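PDB 6ABQ: PadR family transcriptional regulator from Listeria monocytogenes, which probably binds operator DNA as a dimer through winged helix-turn-helix domains and regulates transcription in response to a ligand. Local coordinates for residues Gly20-Arg25 with Lys38-Leu43; Glu24-Gly29 with Thr55-Leu60; Tyr34-Tyr39 with Gly51-Ile56. All coordinates share one frame; numbering follows the deposited sequence.

Overall arrangement
From the N terminus, helix 17-27 comes first and supplies one side of two contacts. Interaction 1 joins it to the next helix, 33-42, closing the short loop between them, and interaction 2 takes its C-terminal end across to helix 50-62. Interaction 3 pairs helices 33-42 and 50-62 directly, so its loop lies within the span bridged by interaction 2, and it begins on the stretch where interaction 1 ends, the two sharing Lys38 and Tyr39. The three contacts thus close a triangle of helices, the trihelical core of the winged helix-turn-helix domain. Their centres are 8 to 9 Å apart, and Ile22, Ile36, Ile56 and Leu60 carry the apolar packing from one to another.

Interaction 1. Residues Gly20-Arg25 with Lys38-Leu43; sequences GMILER and KYLNDL
Arg25 lays its aliphatic chain over one face of the Tyr39 ring, in a CH-pi contact between helices 17-27 and 33-42 of the winged helix-turn-helix domain. Arg25 CD stands 3.7 Å from the centroid of the Tyr39 ring, 13° off the normal. The tyrosine swings its ring under that chain with CG anti to the backbone N (chi1 165°). The guanidinium is turned nearly perpendicular to the ring, 84° between planes, and lies too far from it for more than a weak cation-pi attraction; its NH2 instead forms a salt bridge with Glu35.

Purely apolar contacts lie alongside. The two methyls of Leu40 divide between neighbours: CD2 meets Met21 CB at 3.8 Å, while CD1 meets Ile22 CG1, also at 3.8 Å, the latter two side chains crossing at about a right angle.

A water supplies the polar link. Lying in the plane of the Tyr39 ring at its edge, it donates to Met21 O (2.9 Å from the water oxygen) and hydrogen-bonds with Tyr39 OH. The second subunit packs Ile106 on Met21. With no direct hydrogen bond between the segments, what joins them directly is mainly dispersion, the CH-pi contact included, with one water as the polar link.

Interaction 2. Residues Glu24-Gly29 with Thr55-Leu60; sequences ERISRG and TILVRL
The apolar contact of Ile26 with Leu57 and Leu60 involves no flat group; the guanidinium of Arg28 lies on another side of the 24-29 segment, with Glu24 CG over one of its faces, 3.8 Å above the plane and offset toward the rim. At that group, Arg28 NH2 forms a salt bridge with Glu24 OE2 (2.9 Å), while Arg28 NH1 donates to Ala114 O of the second subunit. The segments belong to the first and third helices of the trihelical core in a winged helix-turn-helix domain; in this fold the third is ordinarily the recognition helix, so helix 50-62 probably faces DNA with its other side.

Across the contact the meeting is small, burying 68 Å² in all, and wholly apolar. Ile26 reaches over with its CD1 alone, which lies 3.9 Å from Leu57 CD2 and 4.2 Å from Leu60 CD1, between residues one helical turn apart. Its CG1 is anti to the carbonyl carbon, and the extended chi2 of 171° carries the terminal methyl outward to them. Tyr82 of strand 78-84 touches both Ile26 and Leu57, bringing the wing against this part of the core, and Ile36 of helix 33-42 also packs on Leu57.

Local polar bonds hold the chain from Glu24 to Gly29. Gly29 leaves helical geometry with a positive phi, and its N still reaches Ile26 O at 3.1 Å. Arg25 NH1 makes a weak bond to Gly29 O, whereas its NH2 is engaged by Glu35. Nearby, Ser27 OG donates to Glu24 O over 2.6 Å, approaching at a C=O...OG angle of 130° and tilted 24° from the carbonyl plane.

Interaction 3. Residues Tyr34-Tyr39 with Gly51-Ile56; sequences YEITKY and GTVYTI
The helix-turn-helix unit formed by helices 33-42 and 50-62 is joined here through Val53, whose two methyls are shared between Ile36 and Thr37, neighbours on helix 33-42. Val53 CG1 packs on Ile36 CG2 at 3.9 Å, while Val53 CG2 comes to 3.3 Å from Thr37 OG1. The latter approach is close but is no hydrogen bond: the threonine hydroxyl bonds to Gly33 O, one turn back on its own helix, which satisfies a buried polar atom and presents its flank to the valine. Thr37 OG1 is placed for this beside the backbone N, anti to the carbonyl carbon (chi1 -50°).

The axes of the two short segments approach to 9.1 Å, with 115° between their directions, in keeping with the helix pair of a helix-turn-helix. Ile36 also touches Ile22 and Leu57, extending the apolar patch into the core of the domain.

At the outer margin the contact turns polar. Tyr54 OH lies 4.1 Å from Tyr34 N, and a water bridges them: it accepts from Tyr34 N, 3.0 Å from the water oxygen, and donates to Tyr54 OH, 2.7 Å from it. The same hydroxyl is hydrogen-bonded to Glu50 OE2.

Interaction 1. Residues Gly20-Arg25 with Lys38-Leu43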
# COMPACT_ATOMS: atom_id res chain seq x y z
N GLY B 20 8.37 4.47 -3.06
CA GLY B 20 9.36 4.66 -2.01
C GLY B 20 10.52 3.69 -2.12
O GLY B 20 11.68 4.07 -1.95
N MET B 21 10.19 2.43 -2.42
CA MET B 21 11.18 1.36 -2.63
C MET B 21 12.11 1.68 -3.79
O MET B 21 13.33 1.53 -3.66
CB MET B 21 10.50 -0.00 -2.84
CG MET B 21 9.74 -0.57 -1.65
SD MET B 21 10.78 -0.82 -0.20
CE MET B 21 10.64 0.76 0.63
N ILE B 22 11.53 2.13 -4.89
CA ILE B 22 12.27 2.46 -6.11
C ILE B 22 13.21 3.64 -5.87
O ILE B 22 14.40 3.55 -6.19
CB ILE B 22 11.31 2.65 -7.32
CG1 ILE B 22 10.60 1.32 -7.62
CG2 ILE B 22 12.09 3.13 -8.55
CD1 ILE B 22 9.45 1.39 -8.60
N LEU B 23 12.69 4.72 -5.27
CA LEU B 23 13.51 5.86 -4.85
C LEU B 23 14.67 5.42 -3.93
O LEU B 23 15.80 5.87 -4.13
CB LEU B 23 12.65 6.95 -4.17
CG LEU B 23 11.66 7.79 -5.00
CD1 LEU B 23 10.75 8.61 -4.09
CD2 LEU B 23 12.35 8.70 -6.00
N GLU B 24 14.38 4.54 -2.97
CA GLU B 24 15.40 3.97 -2.08
C GLU B 24 16.50 3.22 -2.83
O GLU B 24 17.68 3.42 -2.55
CB GLU B 24 14.77 3.08 -0.99
CG GLU B 24 15.76 2.41 -0.04
CD GLU B 24 16.42 3.36 0.96
OE1 GLU B 24 15.81 4.38 1.36
OE2 GLU B 24 17.56 3.08 1.35
N ARG B 25 16.10 2.38 -3.79
CA ARG B 25 17.04 1.65 -4.64
C ARG B 25 17.88 2.61 -5.51
O ARG B 25 19.10 2.43 -5.63
CB ARG B 25 16.31 0.61 -5.50
CG ARG B 25 17.16 -0.11 -6.56
CD ARG B 25 18.30 -0.92 -5.94
NE ARG B 25 19.25 -1.39 -6.94
CZ ARG B 25 20.28 -0.69 -7.42
NH1 ARG B 25 20.53 0.54 -6.98
NH2 ARG B 25 21.07 -1.23 -8.34
N LYS B 38 14.20 -6.41 -11.04
CA LYS B 38 14.85 -7.62 -10.50
C LYS B 38 15.20 -7.47 -9.02
O LYS B 38 15.04 -8.42 -8.26
CB LYS B 38 16.07 -8.01 -11.33
CG LYS B 38 15.79 -8.28 -12.81
CD LYS B 38 15.29 -9.69 -13.10
CE LYS B 38 13.78 -9.72 -13.30
NZ LYS B 38 13.42 -10.01 -14.71
N TYR B 39 15.66 -6.28 -8.63
CA TYR B 39 15.88 -5.94 -7.22
C TYR B 39 14.61 -6.14 -6.37
O TYR B 39 14.68 -6.72 -5.29
CB TYR B 39 16.44 -4.50 -7.06
CG TYR B 39 16.35 -3.98 -5.64
CD1 TYR B 39 17.27 -4.40 -4.66
CD2 TYR B 39 15.33 -3.11 -5.27
CE1 TYR B 39 17.16 -3.94 -3.34
CE2 TYR B 39 15.22 -2.64 -3.96
CZ TYR B 39 16.12 -3.06 -3.00
OH TYR B 39 15.99 -2.58 -1.71
N LEU B 40 13.48 -5.64 -6.87
CA LEU B 40 12.19 -5.78 -6.18
C LEU B 40 11.68 -7.22 -6.15
O LEU B 40 11.13 -7.65 -5.13
CB LEU B 40 11.13 -4.83 -6.77
CG LEU B 40 11.42 -3.32 -6.64
CD1 LEU B 40 10.59 -2.51 -7.62
CD2 LEU B 40 11.22 -2.84 -5.21
N ASN B 41 11.90 -7.97 -7.24
CA ASN B 41 11.52 -9.39 -7.32
C ASN B 41 12.29 -10.26 -6.33
O ASN B 41 11.70 -11.10 -5.65
CB ASN B 41 11.70 -9.96 -8.74
CG ASN B 41 10.76 -9.33 -9.77
OD1 ASN B 41 11.00 -9.46 -10.96
ND2 ASN B 41 9.69 -8.66 -9.33
N ASP B 42 13.61 -10.03 -6.25
CA ASP B 42 14.51 -10.76 -5.35
C ASP B 42 14.28 -10.42 -3.88
O ASP B 42 14.51 -11.26 -3.01
CB ASP B 42 15.98 -10.50 -5.73
CG ASP B 42 16.40 -11.21 -7.01
OD1 ASP B 42 15.68 -12.14 -7.47
OD2 ASP B 42 17.47 -10.86 -7.56
N LEU B 43 13.81 -9.21 -3.63
CA LEU B 43 13.37 -8.77 -2.31
C LEU B 43 12.15 -9.57 -1.82
O LEU B 43 11.89 -9.64 -0.62
CB LEU B 43 13.04 -7.28 -2.36
CG LEU B 43 12.66 -6.45 -1.13
CD1 LEU B 43 13.79 -6.45 -0.11
CD2 LEU B 43 12.33 -5.04 -1.56
O HOH W 1 14.24 -0.42 -1.73

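Interaction 2. Residues Glu24-Gly29 with Thr55-Leu60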
# COMPACT_ATOMS: atom_id res chain seq x y z
N GLU B 24 14.38 4.54 -2.97
CA GLU B 24 15.40 3.97 -2.08
C GLU B 24 16.50 3.22 -2.83
O GLU B 24 17.68 3.42 -2.55
CB GLU B 24 14.77 3.08 -0.99
CG GLU B 24 15.76 2.41 -0.04
CD GLU B 24 16.42 3.36 0.96
OE1 GLU B 24 15.81 4.38 1.36
OE2 GLU B 24 17.56 3.08 1.35
N ARG B 25 16.10 2.38 -3.79
CA ARG B 25 17.04 1.65 -4.64
C ARG B 25 17.88 2.61 -5.51
O ARG B 25 19.10 2.43 -5.63
CB ARG B 25 16.31 0.61 -5.50
CG ARG B 25 17.16 -0.11 -6.56
CD ARG B 25 18.30 -0.92 -5.94
NE ARG B 25 19.25 -1.39 -6.94
CZ ARG B 25 20.28 -0.69 -7.42
NH1 ARG B 25 20.53 0.54 -6.98
NH2 ARG B 25 21.07 -1.23 -8.34
N ILE B 26 17.24 3.62 -6.09
CA ILE B 26 17.93 4.64 -6.91
C ILE B 26 18.94 5.45 -6.07
O ILE B 26 20.04 5.75 -6.55
CB ILE B 26 16.93 5.53 -7.70
CG1 ILE B 26 16.07 4.68 -8.65
CG2 ILE B 26 17.67 6.59 -8.52
CD1 ILE B 26 14.92 5.42 -9.32
N SER B 27 18.57 5.77 -4.83
CA SER B 27 19.41 6.52 -3.89
C SER B 27 20.76 5.85 -3.62
O SER B 27 21.74 6.51 -3.26
CB SER B 27 18.70 6.71 -2.55
OG SER B 27 18.86 5.58 -1.70
N ARG B 28 20.79 4.53 -3.77
CA ARG B 28 21.98 3.74 -3.46
C ARG B 28 23.02 3.74 -4.59
O ARG B 28 24.20 3.48 -4.35
CB ARG B 28 21.57 2.32 -3.04
CG ARG B 28 20.86 2.34 -1.69
CD ARG B 28 20.22 1.02 -1.31
NE ARG B 28 19.64 1.10 0.03
CZ ARG B 28 18.92 0.14 0.62
NH1 ARG B 28 18.69 -1.01 0.00
NH2 ARG B 28 18.44 0.34 1.84
N GLY B 29 22.58 4.08 -5.80
CA GLY B 29 23.44 4.15 -6.98
C GLY B 29 22.65 4.11 -8.28
O GLY B 29 21.55 3.54 -8.32
N THR B 55 6.47 2.75 -15.87
CA THR B 55 5.41 3.74 -15.57
C THR B 55 5.74 4.58 -14.33
O THR B 55 5.53 5.79 -14.31
CB THR B 55 4.00 3.11 -15.40
OG1 THR B 55 3.89 2.46 -14.12
CG2 THR B 55 3.66 2.11 -16.51
N ILE B 56 6.28 3.92 -13.30
CA ILE B 56 6.65 4.58 -12.04
C ILE B 56 7.86 5.50 -12.25
O ILE B 56 7.88 6.62 -11.72
CB ILE B 56 6.87 3.57 -10.88
CG1 ILE B 56 5.56 2.81 -10.60
CG2 ILE B 56 7.35 4.30 -9.62
CD1 ILE B 56 5.72 1.52 -9.80
N LEU B 57 8.83 5.04 -13.03
CA LEU B 57 9.96 5.88 -13.44
C LEU B 57 9.51 7.15 -14.19
O LEU B 57 10.04 8.23 -13.94
CB LEU B 57 10.98 5.08 -14.26
CG LEU B 57 11.80 3.99 -13.53
CD1 LEU B 57 12.63 3.20 -14.52
CD2 LEU B 57 12.68 4.55 -12.42
N VAL B 58 8.53 7.00 -15.08
CA VAL B 58 7.92 8.14 -15.79
C VAL B 58 7.28 9.12 -14.79
O VAL B 58 7.48 10.33 -14.89
CB VAL B 58 6.92 7.68 -16.89
CG1 VAL B 58 6.02 8.82 -17.37
CG2 VAL B 58 7.67 7.07 -18.07
N ARG B 59 6.55 8.57 -13.81
CA ARG B 59 5.93 9.36 -12.75
C ARG B 59 6.97 10.14 -11.93
O ARG B 59 6.78 11.33 -11.64
CB ARG B 59 5.06 8.49 -11.84
CG ARG B 59 4.30 9.28 -10.79
CD ARG B 59 3.22 8.45 -10.12
NE ARG B 59 3.73 7.65 -9.01
CZ ARG B 59 3.57 6.33 -8.86
NH1 ARG B 59 2.91 5.61 -9.76
NH2 ARG B 59 4.07 5.73 -7.79
N LEU B 60 8.07 9.46 -11.58
CA LEU B 60 9.19 10.05 -10.85
C LEU B 60 9.86 11.22 -11.57
O LEU B 60 10.21 12.21 -10.93
CB LEU B 60 10.23 8.99 -10.48
CG LEU B 60 9.83 7.92 -9.47
CD1 LEU B 60 10.99 6.95 -9.28
CD2 LEU B 60 9.39 8.53 -8.16

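Interaction 3. Residues Tyr34-Tyr39 with Gly51-Ile56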
# COMPACT_ATOMS: atom_id res chain seq x y z
N TYR B 34 15.07 -2.39 -15.76
CA TYR B 34 15.25 -3.84 -15.68
C TYR B 34 15.87 -4.26 -14.34
O TYR B 34 15.37 -5.19 -13.71
CB TYR B 34 16.05 -4.40 -16.86
CG TYR B 34 16.21 -5.92 -16.79
CD1 TYR B 34 17.28 -6.52 -16.11
CD2 TYR B 34 15.27 -6.76 -17.40
CE1 TYR B 34 17.41 -7.90 -16.03
CE2 TYR B 34 15.39 -8.15 -17.33
CZ TYR B 34 16.46 -8.71 -16.65
OH TYR B 34 16.57 -10.07 -16.58
N GLU B 35 16.94 -3.57 -13.94
CA GLU B 35 17.65 -3.84 -12.68
C GLU B 35 16.79 -3.56 -11.42
O GLU B 35 16.78 -4.37 -10.49
CB GLU B 35 18.96 -3.04 -12.62
CG GLU B 35 19.92 -3.47 -11.52
CD GLU B 35 21.29 -2.84 -11.68
OE1 GLU B 35 21.43 -1.63 -11.41
OE2 GLU B 35 22.24 -3.55 -12.07
N ILE B 36 16.07 -2.44 -11.42
CA ILE B 36 15.12 -2.09 -10.35
C ILE B 36 14.06 -3.19 -10.17
O ILE B 36 13.80 -3.59 -9.03
CB ILE B 36 14.44 -0.72 -10.60
CG1 ILE B 36 15.48 0.41 -10.56
CG2 ILE B 36 13.32 -0.46 -9.58
CD1 ILE B 36 15.09 1.66 -11.33
N THR B 37 13.47 -3.66 -11.28
CA THR B 37 12.46 -4.72 -11.27
C THR B 37 13.01 -5.98 -10.60
O THR B 37 12.37 -6.53 -9.70
CB THR B 37 11.96 -5.08 -12.70
OG1 THR B 37 11.60 -3.90 -13.40
CG2 THR B 37 10.77 -6.02 -12.65
N LYS B 38 14.20 -6.41 -11.04
CA LYS B 38 14.85 -7.62 -10.50
C LYS B 38 15.20 -7.47 -9.02
O LYS B 38 15.04 -8.42 -8.26
CB LYS B 38 16.07 -8.01 -11.33
CG LYS B 38 15.79 -8.28 -12.81
CD LYS B 38 15.29 -9.69 -13.10
CE LYS B 38 13.78 -9.72 -13.30
NZ LYS B 38 13.42 -10.01 -14.71
N TYR B 39 15.66 -6.28 -8.63
CA TYR B 39 15.88 -5.94 -7.22
C TYR B 39 14.61 -6.14 -6.37
O TYR B 39 14.68 -6.72 -5.29
CB TYR B 39 16.44 -4.50 -7.06
CG TYR B 39 16.35 -3.98 -5.64
CD1 TYR B 39 17.27 -4.40 -4.66
CD2 TYR B 39 15.33 -3.11 -5.27
CE1 TYR B 39 17.16 -3.94 -3.34
CE2 TYR B 39 15.22 -2.64 -3.96
CZ TYR B 39 16.12 -3.06 -3.00
OH TYR B 39 15.99 -2.58 -1.71
N GLY B 51 7.49 -3.53 -17.13
CA GLY B 51 6.55 -2.56 -17.69
C GLY B 51 5.93 -1.64 -16.65
O GLY B 51 5.80 -0.43 -16.90
N THR B 52 5.57 -2.20 -15.49
CA THR B 52 5.06 -1.40 -14.36
C THR B 52 6.14 -0.44 -13.83
O THR B 52 5.85 0.75 -13.61
CB THR B 52 4.46 -2.27 -13.22
OG1 THR B 52 3.50 -3.18 -13.77
CG2 THR B 52 3.77 -1.42 -12.14
N VAL B 53 7.36 -0.95 -13.64
CA VAL B 53 8.49 -0.14 -13.16
C VAL B 53 8.73 1.08 -14.06
O VAL B 53 8.95 2.18 -13.55
CB VAL B 53 9.79 -0.99 -12.94
CG1 VAL B 53 11.03 -0.12 -12.78
CG2 VAL B 53 9.64 -1.87 -11.70
N TYR B 54 8.63 0.89 -15.38
CA TYR B 54 8.74 1.98 -16.35
C TYR B 54 7.73 3.11 -16.14
O TYR B 54 8.12 4.28 -16.19
CB TYR B 54 8.68 1.45 -17.80
CG TYR B 54 9.91 0.67 -18.22
CD1 TYR B 54 11.20 1.14 -17.94
CD2 TYR B 54 9.79 -0.55 -18.92
CE1 TYR B 54 12.33 0.43 -18.32
CE2 TYR B 54 10.91 -1.26 -19.31
CZ TYR B 54 12.18 -0.77 -19.01
OH TYR B 54 13.29 -1.47 -19.39
N THR B 55 6.47 2.75 -15.87
CA THR B 55 5.41 3.74 -15.57
C THR B 55 5.74 4.58 -14.33
O THR B 55 5.53 5.79 -14.31
CB THR B 55 4.00 3.11 -15.40
OG1 THR B 55 3.89 2.46 -14.12
CG2 THR B 55 3.66 2.11 -16.51
N ILE B 56 6.28 3.92 -13.30
CA ILE B 56 6.65 4.58 -12.04
C ILE B 56 7.86 5.50 -12.25
O ILE B 56 7.88 6.62 -11.72
CB ILE B 56 6.87 3.57 -10.88
CG1 ILE B 56 5.56 2.81 -10.60
CG2 ILE B 56 7.35 4.30 -9.62
CD1 ILE B 56 5.72 1.52 -9.80
O HOH W 2 15.79 -1.27 -18.41